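Local coordinates for outer membrane protein TP0453 (Treponema pallidum, PDB 3K8J) that alters membrane permeability at acidic pH, makes lipid vesicles leakier in its non-lipidated form, and might take part in ligand transport, at residues V21-P26 / V162-K167; L184-M189 / G209-N214; M189-T194 / Y202-Q207. All blocks are in the same frame, centred on the assembly; numbering follows the deposited sequence.

Contact 1 (V21-P26 / V162-K167)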
loop_
_atom_site.group_PDB
_atom_site.type_symbol
_atom_site.label_atom_id
_atom_site.label_comp_id
_atom_site.label_asym_id
_atom_site.label_seq_id
_atom_site.Cartn_x
_atom_site.Cartn_y
_atom_site.Cartn_z
ATOM N N VAL A 21 -3.235 -28.122 5.149
ATOM C CA VAL A 21 -3.978 -26.924 5.531
ATOM C C VAL A 21 -5.273 -27.316 6.226
ATOM O O VAL A 21 -6.004 -28.198 5.750
ATOM C CB VAL A 21 -4.317 -25.998 4.308
ATOM C CG1 VAL A 21 -4.992 -24.700 4.758
ATOM C CG2 VAL A 21 -3.073 -25.657 3.504
ATOM N N TYR A 22 -5.564 -26.665 7.350
ATOM C CA TYR A 22 -6.859 -26.816 7.997
ATOM C C TYR A 22 -7.581 -25.494 7.989
ATOM O O TYR A 22 -6.966 -24.433 8.165
ATOM C CB TYR A 22 -6.709 -27.316 9.439
ATOM C CG TYR A 22 -6.320 -28.754 9.506
ATOM C CD1 TYR A 22 -7.281 -29.752 9.408
ATOM C CD2 TYR A 22 -4.974 -29.134 9.619
ATOM C CE1 TYR A 22 -6.917 -31.102 9.445
ATOM C CE2 TYR A 22 -4.603 -30.484 9.666
ATOM C CZ TYR A 22 -5.583 -31.459 9.554
ATOM O OH TYR A 22 -5.238 -32.799 9.595
ATOM N N LEU A 23 -8.889 -25.573 7.790
ATOM C CA LEU A 23 -9.754 -24.398 7.761
ATOM C C LEU A 23 -10.959 -24.561 8.680
ATOM O O LEU A 23 -11.571 -25.643 8.771
ATOM C CB LEU A 23 -10.255 -24.140 6.343
ATOM C CG LEU A 23 -11.280 -23.012 6.126
ATOM C CD1 LEU A 23 -10.670 -21.620 6.348
ATOM C CD2 LEU A 23 -11.928 -23.114 4.741
ATOM N N TYR A 24 -11.298 -23.468 9.345
ATOM C CA TYR A 24 -12.532 -23.361 10.079
ATOM C C TYR A 24 -13.202 -22.113 9.562
ATOM O O TYR A 24 -12.606 -21.040 9.603
ATOM C CB TYR A 24 -12.280 -23.222 11.570
ATOM C CG TYR A 24 -13.541 -22.899 12.328
ATOM C CD1 TYR A 24 -14.565 -23.841 12.421
ATOM C CD2 TYR A 24 -13.725 -21.655 12.938
ATOM C CE1 TYR A 24 -15.722 -23.570 13.093
ATOM C CE2 TYR A 24 -14.914 -21.366 13.624
ATOM C CZ TYR A 24 -15.899 -22.341 13.693
ATOM O OH TYR A 24 -17.080 -22.125 14.347
ATOM N N PHE A 25 -14.429 -22.259 9.061
ATOM C CA PHE A 25 -15.139 -21.148 8.457
ATOM C C PHE A 25 -16.587 -21.107 8.968
ATOM O O PHE A 25 -17.449 -21.840 8.455
ATOM C CB PHE A 25 -15.112 -21.267 6.922
ATOM C CG PHE A 25 -15.408 -19.979 6.206
ATOM C CD1 PHE A 25 -16.681 -19.419 6.239
ATOM C CD2 PHE A 25 -14.412 -19.326 5.485
ATOM C CE1 PHE A 25 -16.959 -18.222 5.582
ATOM C CE2 PHE A 25 -14.686 -18.134 4.814
ATOM C CZ PHE A 25 -15.972 -17.584 4.870
ATOM N N PRO A 26 -16.864 -20.254 9.969
ATOM C CA PRO A 26 -18.246 -20.116 10.447
ATOM C C PRO A 26 -19.010 -19.153 9.553
ATOM O O PRO A 26 -18.451 -18.126 9.136
ATOM C CB PRO A 26 -18.075 -19.515 11.837
ATOM C CG PRO A 26 -16.770 -18.727 11.746
ATOM C CD PRO A 26 -15.927 -19.363 10.686
ATOM N N VAL A 162 -12.793 -16.748 11.069
ATOM C CA VAL A 162 -12.208 -17.697 10.130
ATOM C C VAL A 162 -10.777 -18.033 10.552
ATOM O O VAL A 162 -9.978 -17.137 10.818
ATOM C CB VAL A 162 -12.211 -17.119 8.697
ATOM C CG1 VAL A 162 -11.605 -18.121 7.707
ATOM C CG2 VAL A 162 -13.638 -16.737 8.276
ATOM N N ALA A 163 -10.466 -19.323 10.626
ATOM C CA ALA A 163 -9.158 -19.772 11.098
ATOM C C ALA A 163 -8.497 -20.677 10.058
ATOM O O ALA A 163 -9.155 -21.541 9.447
ATOM C CB ALA A 163 -9.301 -20.505 12.441
ATOM N N LEU A 164 -7.202 -20.452 9.852
ATOM C CA LEU A 164 -6.388 -21.252 8.965
ATOM C C LEU A 164 -5.146 -21.736 9.671
ATOM O O LEU A 164 -4.471 -20.969 10.356
ATOM C CB LEU A 164 -5.947 -20.433 7.751
ATOM C CG LEU A 164 -6.948 -20.316 6.615
ATOM C CD1 LEU A 164 -6.558 -19.142 5.708
ATOM C CD2 LEU A 164 -6.977 -21.623 5.838
ATOM N N TYR A 165 -4.841 -23.011 9.489
ATOM C CA TYR A 165 -3.590 -23.561 9.951
ATOM C C TYR A 165 -2.888 -24.157 8.756
ATOM O O TYR A 165 -3.395 -25.101 8.128
ATOM C CB TYR A 165 -3.823 -24.629 11.014
ATOM C CG TYR A 165 -2.544 -25.242 11.540
ATOM C CD1 TYR A 165 -1.502 -24.436 11.994
ATOM C CD2 TYR A 165 -2.380 -26.635 11.594
ATOM C CE1 TYR A 165 -0.322 -24.984 12.481
ATOM C CE2 TYR A 165 -1.192 -27.194 12.067
ATOM C CZ TYR A 165 -0.177 -26.364 12.513
ATOM O OH TYR A 165 0.995 -26.903 12.997
ATOM N N ILE A 166 -1.720 -23.602 8.442
ATOM C CA ILE A 166 -0.960 -24.015 7.265
ATOM C C ILE A 166 0.345 -24.635 7.749
ATOM O O ILE A 166 1.145 -23.970 8.414
ATOM C CB ILE A 166 -0.711 -22.809 6.353
ATOM C CG1 ILE A 166 -2.050 -22.209 5.897
ATOM C CG2 ILE A 166 0.196 -23.187 5.143
ATOM C CD1 ILE A 166 -2.176 -20.721 6.152
ATOM N N LYS A 167 0.541 -25.914 7.438
ATOM C CA LYS A 167 1.712 -26.666 7.896
ATOM C C LYS A 167 3.007 -26.061 7.337
ATOM O O LYS A 167 4.001 -25.913 8.052
ATOM C CB LYS A 167 1.597 -28.130 7.468
ATOM C CG LYS A 167 1.719 -29.140 8.591
ATOM C CD LYS A 167 0.346 -29.543 9.131
ATOM C CE LYS A 167 0.426 -30.893 9.858
ATOM N NZ LYS A 167 -0.771 -31.799 9.660
#

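Contact 2 (L184-M189 / G209-N214)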
loop_
_atom_site.group_PDB
_atom_site.type_symbol
_atom_site.label_atom_id
_atom_site.label_comp_id
_atom_site.label_asym_id
_atom_site.label_seq_id
_atom_site.Cartn_x
_atom_site.Cartn_y
_atom_site.Cartn_z
ATOM N N LEU A 184 11.559 -20.650 0.458
ATOM C CA LEU A 184 11.793 -20.103 1.799
ATOM C C LEU A 184 11.631 -21.204 2.854
ATOM O O LEU A 184 10.560 -21.815 2.944
ATOM C CB LEU A 184 10.821 -18.952 2.102
ATOM C CG LEU A 184 10.540 -17.853 1.070
ATOM C CD1 LEU A 184 9.278 -17.103 1.457
ATOM C CD2 LEU A 184 11.715 -16.891 0.916
ATOM N N PRO A 185 12.689 -21.459 3.656
ATOM C CA PRO A 185 12.665 -22.490 4.704
ATOM C C PRO A 185 11.827 -22.085 5.926
ATOM O O PRO A 185 12.375 -21.867 7.016
ATOM C CB PRO A 185 14.144 -22.639 5.081
ATOM C CG PRO A 185 14.750 -21.305 4.767
ATOM C CD PRO A 185 14.006 -20.797 3.561
ATOM N N LEU A 186 10.506 -22.014 5.745
ATOM C CA LEU A 186 9.608 -21.493 6.776
ATOM C C LEU A 186 8.679 -22.557 7.356
ATOM O O LEU A 186 8.159 -23.413 6.632
ATOM C CB LEU A 186 8.780 -20.323 6.229
ATOM C CG LEU A 186 9.464 -19.009 5.832
ATOM C CD1 LEU A 186 8.502 -18.117 5.061
ATOM C CD2 LEU A 186 10.018 -18.266 7.045
ATOM N N GLY A 187 8.454 -22.472 8.665
ATOM C CA GLY A 187 7.578 -23.406 9.366
ATOM C C GLY A 187 6.093 -23.128 9.204
ATOM O O GLY A 187 5.637 -22.665 8.159
ATOM N N ALA A 188 5.349 -23.416 10.264
ATOM C CA ALA A 188 3.895 -23.343 10.272
ATOM C C ALA A 188 3.365 -21.921 10.339
ATOM O O ALA A 188 3.929 -21.061 10.999
ATOM C CB ALA A 188 3.346 -24.132 11.443
ATOM N N MET A 189 2.249 -21.705 9.664
ATOM C CA MET A 189 1.549 -20.444 9.730
ATOM C C MET A 189 0.139 -20.584 10.301
ATOM O O MET A 189 -0.598 -21.517 9.962
ATOM C CB MET A 189 1.504 -19.819 8.341
ATOM C CG MET A 189 0.651 -18.588 8.232
ATOM S SD MET A 189 0.943 -17.846 6.625
ATOM C CE MET A 189 -0.646 -17.080 6.339
ATOM N N GLY A 209 11.830 -20.820 11.340
ATOM C CA GLY A 209 12.808 -21.891 11.142
ATOM C C GLY A 209 14.223 -21.346 11.227
ATOM O O GLY A 209 14.623 -20.827 12.270
ATOM N N ASN A 210 14.962 -21.456 10.122
ATOM C CA ASN A 210 16.316 -20.894 9.999
ATOM C C ASN A 210 16.354 -19.475 9.421
ATOM O O ASN A 210 17.348 -18.760 9.585
ATOM C CB ASN A 210 17.214 -21.820 9.165
ATOM C CG ASN A 210 17.571 -23.101 9.897
ATOM O OD1 ASN A 210 18.082 -23.061 11.020
ATOM N ND2 ASN A 210 17.304 -24.245 9.266
ATOM N N ALA A 211 15.273 -19.084 8.745
ATOM C CA ALA A 211 15.171 -17.765 8.118
ATOM C C ALA A 211 15.299 -16.645 9.145
ATOM O O ALA A 211 14.722 -16.714 10.233
ATOM C CB ALA A 211 13.864 -17.640 7.340
ATOM N N LYS A 212 16.074 -15.623 8.791
ATOM C CA LYS A 212 16.346 -14.502 9.683
ATOM C C LYS A 212 15.717 -13.219 9.158
ATOM O O LYS A 212 15.822 -12.909 7.966
ATOM C CB LYS A 212 17.854 -14.319 9.870
ATOM C CG LYS A 212 18.510 -15.340 10.798
ATOM C CD LYS A 212 18.572 -14.848 12.247
ATOM C CE LYS A 212 17.371 -15.294 13.076
ATOM N NZ LYS A 212 17.364 -16.768 13.312
ATOM N N ILE A 213 15.058 -12.484 10.050
ATOM C CA ILE A 213 14.386 -11.236 9.683
ATOM C C ILE A 213 14.770 -10.096 10.632
ATOM O O ILE A 213 14.296 -10.020 11.773
ATOM C CB ILE A 213 12.842 -11.412 9.568
ATOM C CG1 ILE A 213 12.500 -12.295 8.360
ATOM C CG2 ILE A 213 12.143 -10.054 9.448
ATOM C CD1 ILE A 213 11.044 -12.724 8.267
ATOM N N ASN A 214 15.646 -9.225 10.132
ATOM C CA ASN A 214 16.149 -8.060 10.862
ATOM C C ASN A 214 15.167 -6.877 10.851
ATOM O O ASN A 214 14.100 -6.954 10.233
ATOM C CB ASN A 214 17.511 -7.645 10.289
ATOM C CG ASN A 214 17.576 -7.784 8.770
ATOM O OD1 ASN A 214 16.918 -7.044 8.036
ATOM N ND2 ASN A 214 18.368 -8.743 8.296
HETATM O O HOH W 1 14.550 -23.819 8.349
#

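Contact 3 (M189-T194 / Y202-Q207)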
loop_
_atom_site.group_PDB
_atom_site.type_symbol
_atom_site.label_atom_id
_atom_site.label_comp_id
_atom_site.label_asym_id
_atom_site.label_seq_id
_atom_site.Cartn_x
_atom_site.Cartn_y
_atom_site.Cartn_z
ATOM N N MET A 189 2.249 -21.705 9.664
ATOM C CA MET A 189 1.549 -20.444 9.730
ATOM C C MET A 189 0.139 -20.584 10.301
ATOM O O MET A 189 -0.598 -21.517 9.962
ATOM C CB MET A 189 1.504 -19.819 8.341
ATOM C CG MET A 189 0.651 -18.588 8.232
ATOM S SD MET A 189 0.943 -17.846 6.625
ATOM C CE MET A 189 -0.646 -17.080 6.339
ATOM N N GLU A 190 -0.226 -19.640 11.164
ATOM C CA GLU A 190 -1.593 -19.487 11.634
ATOM C C GLU A 190 -2.134 -18.160 11.139
ATOM O O GLU A 190 -1.415 -17.162 11.128
ATOM C CB GLU A 190 -1.646 -19.497 13.165
ATOM C CG GLU A 190 -1.101 -20.749 13.811
ATOM C CD GLU A 190 -1.094 -20.671 15.331
ATOM O OE1 GLU A 190 -2.049 -20.120 15.928
ATOM O OE2 GLU A 190 -0.129 -21.187 15.930
ATOM N N LEU A 191 -3.409 -18.151 10.764
ATOM C CA LEU A 191 -4.099 -16.954 10.327
ATOM C C LEU A 191 -5.561 -16.942 10.787
ATOM O O LEU A 191 -6.321 -17.918 10.555
ATOM C CB LEU A 191 -4.031 -16.830 8.798
ATOM C CG LEU A 191 -4.759 -15.638 8.169
ATOM C CD1 LEU A 191 -4.099 -14.289 8.554
ATOM C CD2 LEU A 191 -4.840 -15.799 6.640
ATOM N N TYR A 192 -5.951 -15.821 11.399
ATOM C CA TYR A 192 -7.277 -15.630 11.997
ATOM C C TYR A 192 -7.895 -14.345 11.463
ATOM O O TYR A 192 -7.266 -13.294 11.512
ATOM C CB TYR A 192 -7.166 -15.611 13.544
ATOM C CG TYR A 192 -6.506 -16.869 14.057
ATOM C CD1 TYR A 192 -7.224 -18.061 14.165
ATOM C CD2 TYR A 192 -5.142 -16.883 14.371
ATOM C CE1 TYR A 192 -6.600 -19.246 14.609
ATOM C CE2 TYR A 192 -4.520 -18.036 14.808
ATOM C CZ TYR A 192 -5.254 -19.221 14.918
ATOM O OH TYR A 192 -4.620 -20.362 15.340
ATOM N N LEU A 193 -9.113 -14.434 10.941
ATOM C CA LEU A 193 -9.794 -13.283 10.332
ATOM C C LEU A 193 -11.181 -13.075 10.934
ATOM O O LEU A 193 -11.981 -14.017 11.003
ATOM C CB LEU A 193 -9.930 -13.485 8.822
ATOM C CG LEU A 193 -8.656 -13.796 8.023
ATOM C CD1 LEU A 193 -8.887 -15.012 7.147
ATOM C CD2 LEU A 193 -8.217 -12.620 7.182
ATOM N N THR A 194 -11.461 -11.843 11.358
ATOM C CA THR A 194 -12.744 -11.474 11.948
ATOM C C THR A 194 -13.272 -10.196 11.292
ATOM O O THR A 194 -12.555 -9.183 11.213
ATOM C CB THR A 194 -12.640 -11.244 13.483
ATOM O OG1 THR A 194 -11.979 -12.358 14.104
ATOM C CG2 THR A 194 -14.041 -11.062 14.110
ATOM N N TYR A 202 -7.221 -9.106 10.982
ATOM C CA TYR A 202 -6.494 -10.368 10.951
ATOM C C TYR A 202 -5.290 -10.416 11.884
ATOM O O TYR A 202 -4.679 -9.385 12.193
ATOM C CB TYR A 202 -6.092 -10.771 9.521
ATOM C CG TYR A 202 -4.922 -10.012 8.927
ATOM C CD1 TYR A 202 -5.120 -8.819 8.231
ATOM C CD2 TYR A 202 -3.619 -10.496 9.050
ATOM C CE1 TYR A 202 -4.050 -8.120 7.680
ATOM C CE2 TYR A 202 -2.543 -9.811 8.509
ATOM C CZ TYR A 202 -2.765 -8.621 7.822
ATOM O OH TYR A 202 -1.704 -7.943 7.277
ATOM N N THR A 203 -4.970 -11.632 12.313
ATOM C CA THR A 203 -3.774 -11.924 13.078
ATOM C C THR A 203 -3.062 -13.078 12.380
ATOM O O THR A 203 -3.689 -14.060 11.953
ATOM C CB THR A 203 -4.120 -12.312 14.543
ATOM O OG1 THR A 203 -4.776 -11.212 15.181
ATOM C CG2 THR A 203 -2.887 -12.643 15.333
ATOM N N LEU A 204 -1.751 -12.943 12.249
ATOM C CA LEU A 204 -0.941 -13.950 11.598
ATOM C C LEU A 204 0.294 -14.267 12.438
ATOM O O LEU A 204 0.937 -13.362 12.982
ATOM C CB LEU A 204 -0.565 -13.471 10.200
ATOM C CG LEU A 204 0.335 -14.295 9.277
ATOM C CD1 LEU A 204 0.129 -13.804 7.852
ATOM C CD2 LEU A 204 1.807 -14.153 9.669
ATOM N N SER A 205 0.610 -15.555 12.554
ATOM C CA SER A 205 1.853 -15.971 13.165
ATOM C C SER A 205 2.552 -16.950 12.231
ATOM O O SER A 205 1.912 -17.818 11.616
ATOM C CB SER A 205 1.617 -16.602 14.535
ATOM O OG SER A 205 1.434 -17.998 14.395
ATOM N N LEU A 206 3.868 -16.806 12.129
ATOM C CA LEU A 206 4.661 -17.583 11.193
ATOM C C LEU A 206 5.962 -18.036 11.857
ATOM O O LEU A 206 6.745 -17.200 12.328
ATOM C CB LEU A 206 4.948 -16.739 9.935
ATOM C CG LEU A 206 5.794 -17.325 8.800
ATOM C CD1 LEU A 206 5.056 -18.454 8.089
ATOM C CD2 LEU A 206 6.197 -16.246 7.807
ATOM N N GLN A 207 6.163 -19.353 11.927
ATOM C CA GLN A 207 7.417 -19.926 12.418
ATOM C C GLN A 207 8.495 -19.765 11.353
ATOM O O GLN A 207 8.309 -20.167 10.202
ATOM C CB GLN A 207 7.253 -21.408 12.790
ATOM C CG GLN A 207 6.538 -21.658 14.127
ATOM C CD GLN A 207 7.327 -21.181 15.344
ATOM O OE1 GLN A 207 8.549 -21.333 15.420
ATOM N NE2 GLN A 207 6.618 -20.606 16.311
#

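Contact 1 (V21-P26 / V162-K167)
Phe25 and Val162 meet ring face to methyl. Val162 CG2 sits over one face of the Phe25 ring, 4.0 Å from the centroid and 17° off the ring normal, in a CH-pi contact. CG1 of the same valine lies anti to its backbone N (chi1 -180°), which brings it against Phe25 CD2 and Leu23 CD1. Further along, on the face of Val21, Leu23 and Leu164, Leu164 CD2 fits between two neighbours. It is 3.7 Å from Leu23 CD1 and 3.8 Å from Val21 CG1, and both pairs of side chains cross at a slant. The strands 21-26 and 162-166 run antiparallel, at 173°, within the U-shaped beta-half-barrel, and 135 residues of chain separate them. Paired backbone bonds hold Tyr22 to Tyr165 and Tyr24 to Ala163; Tyr22 N to Tyr165 O is 2.8 Å. The opposite face carries the tyrosines. Tyr22 and Tyr165 lie side by side and point the same way, with their CD2 atoms 4.1 Å apart. Tyr22 CD2 reaches the edge of the Tyr165 ring, near its plane. Lys167 NZ comes to the edge of the Tyr22 ring, 4.1 Å from CE2, and hydrogen-bonds to Ala19 O. Tyr22 OH is hydrogen-bonded to Gly16 O and Ala19 N. Helix 147-153 packs on this side, with Phe149 touching both Tyr22 and Ala163.

Contact 2 (L184-M189 / G209-N214)
Leu186 and Ala211 make the one close side-chain contact here. Leu186 CD2 comes to 3.9 Å from Ala211 CB, methyl against methyl. The CA-CB bond of Leu186 points away from the 209-214 segment. With CG anti to the carbonyl carbon (chi1 -66°), the branch ending in CD2 returns to Ala211. The same side chain also rests on Leu206 and Leu208, so this half of the contact joins the apolar packing at the end of the strands. Ile213 lies on Leu208 too. Next to Leu186 in the chain, Pro185 is the centre of an inverse gamma turn, closed by Leu186 N to Leu184 O at 2.8 Å. The two segments are loops: 184-189 leads into the first strand of the hairpin 189-196/199-207, and 209-214 leaves the second for helix 215-225. Asn214 takes the N-cap position of that helix, its OD1 making a weak bond to Ile217 N. The outer side is looser and wetter. No direct hydrogen bond crosses between the segments. A water does the bridging instead: it donates to Pro185 O at 3.2 Å and accepts from Asn210 N at 3.0 Å. Pro185 O and Asn210 N themselves are 4.1 Å apart, and the water spans the gap. Gly209 has a positive phi (67°), and its CA lies 4.1 Å from Pro185 O. Pro185, Gly209 and Asn210 are all exposed. The CA-CB bond of Pro185 points toward the other loop, yet the nearest ring atom, Pro185 CG, stays 4.6 Å from Ala211 CB.

Contact 3 (M189-T194 / Y202-Q207)
The beta hairpin of strands 189-196 and 199-207 forms this contact, part of the half-barrel wall. Its strands run antiparallel. Glu190 with Ser205 and Tyr192 with Thr203 are hydrogen-bonded pairs; Glu190 N to Ser205 O is 2.8 Å. The non-hydrogen-bonded pairs Met189 with Leu206, Leu191 with Leu204 and Leu193 with Tyr202 alternate with them, on the other face. Met189 has CG anti to its backbone N (chi1 173°) and stays extended beyond, which brings CE to 3.7 Å from Leu204 CD1. Its CB meets Leu206 CD1 at 3.8 Å. Leu191 CD1 lies 3.9 Å from Tyr202 CD2, and that ring is approached at a slant. Leu193 CD2 packs on Tyr202 CB at 3.7 Å. Tyr202 holds its CG between the backbone N and the carbonyl carbon (chi1 76°). Its ring leads away from strand 189-196, and the side chain touches Ile238 of strand 235-244. On the face of Glu190 and Tyr192, Arg148 and Phe149 of helix 147-153 touch Tyr192. Ser205 OG lies alongside the Glu190 chain, 3.6 Å from CB. Both carboxylate oxygens have partners, which should limit rotation of the group. OE2 forms a salt bridge with Arg235 of strand 235-244. OE1 accepts from Tyr192 OH at 2.6 Å, on its anti side and 33° out of the carboxylate plane.

Contacts 1 and 3 are neighbours in the half-barrel wall, their centres 10 Å apart. Strand 162-166 pairs with strand 21-26 on one side and with 189-196 on the other. Leu164 N lies 2.8 Å from Leu191 O, a probable hydrogen bond. Contact 2 shares Met189 with contact 3 and lies beyond the open end of its hairpin, centres 15 Å apart. Contact 2 is at the surface, its centre about 23 Å from the centre of the chain, that of contact 1 about 5 Å. The half-barrel has a large hydrophobic cavity. It opens when helices 31-37, 44-51 and 245-252 move away from helices 169-176 and 215-225; the 209-214 loop of contact 2 leads into the last.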